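Local coordinates for protein putative hydrolase (Bacteroides ovatus, PDB 4HBS) that is of unknown function but is a putative hydrolase with a five-bladed beta-propeller fold, possibly acting on carbohydrates as relatives do, at residues A[36-50]-A[396-410]. Residues are numbered along the deposited sequence; the frame is centred on the assembly and turned at random.
Sequences KVFVYKDLKYNALFT and RPYFYRVFNWESLYD
Ring closure in a five-bladed beta-propeller, the "Velcro" pairing of N- and C-terminal strands, is made here by strands 38-42 and 399-403, antiparallel neighbours within a blade built from both ends of the chain. Phe38 with Phe403 and Tyr40 with Arg401 are the hydrogen-bonded pairs, Phe403 N reaching Phe38 O at 2.7 Å. On that face the Tyr40 and Phe403 rings meet obliquely, planes 77° apart. Beyond the strand, Asp42 caps helix 43-48: OD1 takes Tyr45 N from above the carboxylate plane, while OD2 receives Arg401 NE at 2.7 Å on its anti side. The Asp42 carboxylate reaches the guanidinium because CG lies opposite the backbone N (chi1 -169°); Arg401 NH1 also pairs with Glu370. A leucine in place of Arg401 would probably leave the Asp42 carboxylate without this cation, and Glu370 without its bond to NH1. Tyr45 CB sits over the Phe399 ring, 3.9 Å from its centroid, and the Phe49 and Phe399 rings meet obliquely. Asn46 OD1, at the Phe399 ring's edge, accepts Phe399 N in a nearly straight bond (2.7 Å, 175°). One carboxylate thus serves both helix N-terminus and guanidinium, coupling helix to strand 399-403 in a buried seam whose charges are probably compensated.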
loop_
_atom_site.group_PDB
_atom_site.type_symbol
_atom_site.label_atom_id
_atom_site.label_comp_id
_atom_site.label_asym_id
_atom_site.label_seq_id
_atom_site.Cartn_x
_atom_site.Cartn_y
_atom_site.Cartn_z
ATOM N N LYS A 36 5.425 25.684 6.681
ATOM C CA LYS A 36 3.970 25.691 6.950
ATOM C C LYS A 36 3.384 24.238 7.003
ATOM O O LYS A 36 2.211 24.060 7.369
ATOM C CB LYS A 36 3.196 26.496 5.879
ATOM C CG LYS A 36 3.532 27.976 5.768
ATOM C CD LYS A 36 2.511 28.686 4.854
ATOM C CE LYS A 36 2.654 30.191 4.800
ATOM N NZ LYS A 36 2.867 30.689 3.416
ATOM N N VAL A 37 4.176 23.216 6.593
ATOM C CA VAL A 37 3.722 21.833 6.572
ATOM C C VAL A 37 4.121 21.168 7.899
ATOM O O VAL A 37 5.302 21.102 8.213
ATOM C CB VAL A 37 4.298 21.104 5.331
ATOM C CG1 VAL A 37 4.022 19.600 5.388
ATOM C CG2 VAL A 37 3.722 21.704 4.048
ATOM N N PHE A 38 3.129 20.689 8.679
ATOM C CA PHE A 38 3.368 20.025 9.965
ATOM C C PHE A 38 3.322 18.529 9.775
ATOM O O PHE A 38 2.294 18.005 9.370
ATOM C CB PHE A 38 2.347 20.484 11.003
ATOM C CG PHE A 38 2.376 21.982 11.168
ATOM C CD1 PHE A 38 3.380 22.596 11.909
ATOM C CD2 PHE A 38 1.499 22.793 10.453
ATOM C CE1 PHE A 38 3.448 23.990 12.011
ATOM C CE2 PHE A 38 1.567 24.189 10.559
ATOM C CZ PHE A 38 2.550 24.776 11.327
ATOM N N VAL A 39 4.461 17.852 10.016
ATOM C CA VAL A 39 4.614 16.402 9.877
ATOM C C VAL A 39 4.701 15.798 11.265
ATOM O O VAL A 39 5.406 16.334 12.126
ATOM C CB VAL A 39 5.867 16.046 9.048
ATOM C CG1 VAL A 39 5.988 14.539 8.865
ATOM C CG2 VAL A 39 5.857 16.742 7.696
ATOM N N TYR A 40 4.018 14.665 11.472
ATOM C CA TYR A 40 3.985 13.978 12.755
ATOM C C TYR A 40 4.216 12.517 12.612
ATOM O O TYR A 40 3.797 11.939 11.613
ATOM C CB TYR A 40 2.600 14.123 13.395
ATOM C CG TYR A 40 2.189 15.525 13.743
ATOM C CD1 TYR A 40 1.612 16.358 12.793
ATOM C CD2 TYR A 40 2.270 15.991 15.050
ATOM C CE1 TYR A 40 1.225 17.661 13.110
ATOM C CE2 TYR A 40 1.862 17.283 15.388
ATOM C CZ TYR A 40 1.334 18.113 14.415
ATOM O OH TYR A 40 0.946 19.390 14.730
ATOM N N LYS A 41 4.776 11.891 13.652
ATOM C CA LYS A 41 4.879 10.445 13.743
ATOM C C LYS A 41 3.587 9.986 14.419
ATOM O O LYS A 41 3.313 10.467 15.517
ATOM C CB LYS A 41 6.089 10.022 14.604
ATOM C CG LYS A 41 7.446 10.326 14.046
ATOM C CD LYS A 41 8.535 10.032 15.100
ATOM C CE LYS A 41 9.917 9.847 14.498
ATOM N NZ LYS A 41 10.976 10.557 15.277
ATOM N N ASP A 42 2.784 9.104 13.811
ATOM C CA ASP A 42 1.572 8.613 14.493
ATOM C C ASP A 42 2.004 7.458 15.430
ATOM O O ASP A 42 2.195 6.329 14.969
ATOM C CB ASP A 42 0.479 8.175 13.481
ATOM C CG ASP A 42 -0.880 7.900 14.103
ATOM O OD1 ASP A 42 -0.922 7.468 15.269
ATOM O OD2 ASP A 42 -1.900 8.120 13.417
ATOM N N LEU A 43 2.188 7.752 16.744
ATOM C CA LEU A 43 2.652 6.741 17.696
ATOM C C LEU A 43 1.535 5.777 18.062
ATOM O O LEU A 43 1.837 4.645 18.446
ATOM C CB LEU A 43 3.248 7.369 18.952
ATOM C CG LEU A 43 4.328 8.456 18.755
ATOM C CD1 LEU A 43 4.890 8.876 20.085
ATOM C CD2 LEU A 43 5.451 7.989 17.838
ATOM N N LYS A 44 0.247 6.200 17.921
ATOM C CA LYS A 44 -0.920 5.337 18.190
ATOM C C LYS A 44 -0.941 4.184 17.201
ATOM O O LYS A 44 -1.146 3.038 17.601
ATOM C CB LYS A 44 -2.227 6.150 18.065
ATOM C CG LYS A 44 -3.479 5.489 18.604
ATOM C CD LYS A 44 -4.703 6.382 18.355
ATOM C CE LYS A 44 -5.511 6.654 19.596
ATOM N NZ LYS A 44 -6.439 5.537 19.940
ATOM N N TYR A 45 -0.733 4.493 15.892
ATOM C CA TYR A 45 -0.738 3.478 14.836
ATOM C C TYR A 45 0.542 2.690 14.875
ATOM O O TYR A 45 0.476 1.481 14.785
ATOM C CB TYR A 45 -1.017 4.072 13.451
ATOM C CG TYR A 45 -2.504 4.125 13.198
ATOM C CD1 TYR A 45 -3.317 4.996 13.912
ATOM C CD2 TYR A 45 -3.123 3.180 12.388
ATOM C CE1 TYR A 45 -4.702 4.972 13.774
ATOM C CE2 TYR A 45 -4.509 3.127 12.263
ATOM C CZ TYR A 45 -5.302 4.009 12.979
ATOM O OH TYR A 45 -6.676 3.921 12.861
ATOM N N ASN A 46 1.695 3.323 15.111
ATOM C CA ASN A 46 2.947 2.572 15.263
ATOM C C ASN A 46 2.791 1.518 16.380
ATOM O O ASN A 46 3.290 0.409 16.223
ATOM C CB ASN A 46 4.126 3.506 15.569
ATOM C CG ASN A 46 4.547 4.349 14.395
ATOM O OD1 ASN A 46 3.934 4.314 13.329
ATOM N ND2 ASN A 46 5.603 5.133 14.549
ATOM N N ALA A 47 2.033 1.841 17.466
ATOM C CA ALA A 47 1.781 0.912 18.576
ATOM C C ALA A 47 0.818 -0.173 18.160
ATOM O O ALA A 47 1.036 -1.333 18.520
ATOM C CB ALA A 47 1.232 1.650 19.783
ATOM N N LEU A 48 -0.230 0.171 17.383
ATOM C CA LEU A 48 -1.184 -0.831 16.903
ATOM C C LEU A 48 -0.487 -1.945 16.120
ATOM O O LEU A 48 -0.834 -3.109 16.302
ATOM C CB LEU A 48 -2.273 -0.204 16.018
ATOM C CG LEU A 48 -3.431 0.450 16.731
ATOM C CD1 LEU A 48 -4.292 1.217 15.737
ATOM C CD2 LEU A 48 -4.275 -0.587 17.506
ATOM N N PHE A 49 0.517 -1.600 15.294
ATOM C CA PHE A 49 1.259 -2.570 14.498
ATOM C C PHE A 49 2.598 -2.987 15.173
ATOM O O PHE A 49 3.506 -3.459 14.493
ATOM C CB PHE A 49 1.458 -2.028 13.087
ATOM C CG PHE A 49 0.127 -1.900 12.369
ATOM C CD1 PHE A 49 -0.697 -0.797 12.583
ATOM C CD2 PHE A 49 -0.318 -2.897 11.514
ATOM C CE1 PHE A 49 -1.929 -0.687 11.937
ATOM C CE2 PHE A 49 -1.556 -2.790 10.880
ATOM C CZ PHE A 49 -2.352 -1.677 11.090
ATOM N N THR A 50 2.684 -2.863 16.524
ATOM C CA THR A 50 3.770 -3.388 17.357
ATOM C C THR A 50 3.088 -4.498 18.103
ATOM O O THR A 50 2.549 -4.253 19.185
ATOM C CB THR A 50 4.381 -2.331 18.269
ATOM O OG1 THR A 50 4.738 -1.207 17.506
ATOM C CG2 THR A 50 5.610 -2.814 18.955
ATOM N N ARG A 396 8.099 -3.706 9.366
ATOM C CA ARG A 396 6.734 -3.350 9.741
ATOM C C ARG A 396 6.478 -1.913 9.341
ATOM O O ARG A 396 7.445 -1.144 9.155
ATOM C CB ARG A 396 6.440 -3.586 11.242
ATOM C CG ARG A 396 7.563 -3.288 12.188
ATOM C CD ARG A 396 7.672 -1.820 12.495
ATOM N NE ARG A 396 7.213 -1.548 13.853
ATOM C CZ ARG A 396 6.065 -0.966 14.202
ATOM N NH1 ARG A 396 5.218 -0.529 13.278
ATOM N NH2 ARG A 396 5.770 -0.791 15.479
ATOM N N PRO A 397 5.189 -1.522 9.165
ATOM C CA PRO A 397 4.919 -0.151 8.753
ATOM C C PRO A 397 5.109 0.850 9.866
ATOM O O PRO A 397 4.962 0.527 11.034
ATOM C CB PRO A 397 3.463 -0.195 8.291
ATOM C CG PRO A 397 2.864 -1.316 9.015
ATOM C CD PRO A 397 3.937 -2.292 9.326
ATOM N N TYR A 398 5.465 2.055 9.488
ATOM C CA TYR A 398 5.598 3.188 10.390
ATOM C C TYR A 398 4.672 4.241 9.817
ATOM O O TYR A 398 4.641 4.398 8.597
ATOM C CB TYR A 398 7.056 3.634 10.491
ATOM C CG TYR A 398 7.864 2.709 11.369
ATOM C CD1 TYR A 398 7.685 2.694 12.752
ATOM C CD2 TYR A 398 8.785 1.819 10.822
ATOM C CE1 TYR A 398 8.442 1.860 13.574
ATOM C CE2 TYR A 398 9.540 0.969 11.637
ATOM C CZ TYR A 398 9.381 1.014 13.014
ATOM O OH TYR A 398 10.100 0.184 13.834
ATOM N N PHE A 399 3.844 4.872 10.661
ATOM C CA PHE A 399 2.823 5.810 10.218
ATOM C C PHE A 399 3.183 7.284 10.484
ATOM O O PHE A 399 3.842 7.613 11.477
ATOM C CB PHE A 399 1.502 5.456 10.896
ATOM C CG PHE A 399 1.025 4.080 10.506
ATOM C CD1 PHE A 399 1.521 2.945 11.145
ATOM C CD2 PHE A 399 0.148 3.906 9.444
ATOM C CE1 PHE A 399 1.081 1.677 10.790
ATOM C CE2 PHE A 399 -0.270 2.628 9.071
ATOM C CZ PHE A 399 0.194 1.525 9.755
ATOM N N TYR A 400 2.738 8.164 9.564
ATOM C CA TYR A 400 2.938 9.616 9.636
ATOM C C TYR A 400 1.657 10.344 9.275
ATOM O O TYR A 400 0.865 9.821 8.513
ATOM C CB TYR A 400 4.058 10.078 8.667
ATOM C CG TYR A 400 5.366 9.364 8.884
ATOM C CD1 TYR A 400 5.589 8.100 8.350
ATOM C CD2 TYR A 400 6.370 9.930 9.662
ATOM C CE1 TYR A 400 6.774 7.416 8.586
ATOM C CE2 TYR A 400 7.551 9.241 9.928
ATOM C CZ TYR A 400 7.753 7.987 9.381
ATOM O OH TYR A 400 8.906 7.301 9.668
ATOM N N ARG A 401 1.469 11.553 9.791
ATOM C CA ARG A 401 0.340 12.423 9.438
ATOM C C ARG A 401 0.917 13.769 9.020
ATOM O O ARG A 401 1.824 14.272 9.697
ATOM C CB ARG A 401 -0.646 12.586 10.592
ATOM C CG ARG A 401 -1.177 11.267 11.123
ATOM C CD ARG A 401 -2.666 11.276 11.394
ATOM N NE ARG A 401 -3.120 9.934 11.777
ATOM C CZ ARG A 401 -4.373 9.483 11.704
ATOM N NH1 ARG A 401 -5.352 10.271 11.263
ATOM N NH2 ARG A 401 -4.658 8.240 12.075
ATOM N N VAL A 402 0.468 14.306 7.877
ATOM C CA VAL A 402 0.922 15.593 7.361
ATOM C C VAL A 402 -0.259 16.533 7.418
ATOM O O VAL A 402 -1.263 16.291 6.745
ATOM C CB VAL A 402 1.504 15.505 5.923
ATOM C CG1 VAL A 402 2.159 16.819 5.513
ATOM C CG2 VAL A 402 2.497 14.354 5.794
ATOM N N PHE A 403 -0.160 17.591 8.233
ATOM C CA PHE A 403 -1.210 18.606 8.330
ATOM C C PHE A 403 -0.794 19.839 7.556
ATOM O O PHE A 403 0.384 20.218 7.566
ATOM C CB PHE A 403 -1.488 18.977 9.772
ATOM C CG PHE A 403 -2.132 17.873 10.561
ATOM C CD1 PHE A 403 -1.383 16.796 11.012
ATOM C CD2 PHE A 403 -3.470 17.950 10.929
ATOM C CE1 PHE A 403 -1.968 15.795 11.777
ATOM C CE2 PHE A 403 -4.055 16.949 11.696
ATOM C CZ PHE A 403 -3.303 15.873 12.109
ATOM N N ASN A 404 -1.752 20.455 6.870
ATOM C CA ASN A 404 -1.524 21.659 6.093
ATOM C C ASN A 404 -0.591 21.392 4.867
ATOM O O ASN A 404 0.094 22.302 4.402
ATOM C CB ASN A 404 -0.985 22.778 7.009
ATOM C CG ASN A 404 -1.388 24.173 6.615
ATOM O OD1 ASN A 404 -2.395 24.399 5.924
ATOM N ND2 ASN A 404 -0.614 25.152 7.056
ATOM N N TRP A 405 -0.619 20.145 4.329
ATOM C CA TRP A 405 0.100 19.730 3.100
ATOM C C TRP A 405 -0.278 20.620 1.894
ATOM O O TRP A 405 0.546 20.846 1.014
ATOM C CB TRP A 405 -0.196 18.253 2.758
ATOM C CG TRP A 405 -1.657 17.915 2.643
ATOM C CD1 TRP A 405 -2.494 17.538 3.651
ATOM C CD2 TRP A 405 -2.473 18.033 1.471
ATOM N NE1 TRP A 405 -3.773 17.389 3.176
ATOM C CE2 TRP A 405 -3.794 17.708 1.845
ATOM C CE3 TRP A 405 -2.222 18.418 0.145
ATOM C CZ2 TRP A 405 -4.849 17.707 0.930
ATOM C CZ3 TRP A 405 -3.275 18.447 -0.752
ATOM C CH2 TRP A 405 -4.571 18.096 -0.357
ATOM N N GLU A 406 -1.532 21.124 1.879
ATOM C CA GLU A 406 -2.090 22.030 0.853
ATOM C C GLU A 406 -1.236 23.310 0.647
ATOM O O GLU A 406 -1.214 23.846 -0.459
ATOM C CB GLU A 406 -3.522 22.461 1.257
ATOM C CG GLU A 406 -4.519 21.316 1.401
ATOM C CD GLU A 406 -4.932 20.921 2.814
ATOM O OE1 GLU A 406 -4.053 20.881 3.709
ATOM O OE2 GLU A 406 -6.124 20.579 3.005
ATOM N N SER A 407 -0.557 23.800 1.726
ATOM C CA SER A 407 0.297 25.002 1.729
ATOM C C SER A 407 1.389 25.002 0.694
ATOM O O SER A 407 1.785 26.075 0.270
ATOM C CB SER A 407 0.980 25.164 3.077
ATOM O OG SER A 407 0.023 25.226 4.115
ATOM N N LEU A 408 1.907 23.825 0.298
ATOM C CA LEU A 408 3.008 23.729 -0.663
ATOM C C LEU A 408 2.816 24.586 -1.922
ATOM O O LEU A 408 3.808 25.121 -2.428
ATOM C CB LEU A 408 3.240 22.271 -1.073
ATOM C CG LEU A 408 3.868 21.357 -0.009
ATOM C CD1 LEU A 408 3.940 19.960 -0.509
ATOM C CD2 LEU A 408 5.257 21.830 0.391
ATOM N N TYR A 409 1.564 24.759 -2.396
ATOM C CA TYR A 409 1.271 25.559 -3.586
ATOM C C TYR A 409 0.704 26.968 -3.242
ATOM O O TYR A 409 0.084 27.594 -4.106
ATOM C CB TYR A 409 0.303 24.773 -4.482
ATOM C CG TYR A 409 0.883 23.447 -4.924
ATOM C CD1 TYR A 409 1.980 23.396 -5.776
ATOM C CD2 TYR A 409 0.373 22.247 -4.451
ATOM C CE1 TYR A 409 2.545 22.182 -6.157
ATOM C CE2 TYR A 409 0.904 21.023 -4.855
ATOM C CZ TYR A 409 2.012 20.994 -5.685
ATOM O OH TYR A 409 2.556 19.785 -6.051
ATOM N N ASP A 410 0.976 27.488 -2.004
ATOM C CA ASP A 410 0.536 28.825 -1.546
ATOM C C ASP A 410 1.096 29.917 -2.414
ATOM O O ASP A 410 0.347 30.719 -2.966
ATOM C CB ASP A 410 1.022 29.131 -0.090
ATOM C CG ASP A 410 0.114 28.740 1.056
ATOM O OD1 ASP A 410 -1.045 28.321 0.790
ATOM O OD2 ASP A 410 0.530 28.921 2.227
HETATM O O HOH W 1 6.297 7.173 12.576
#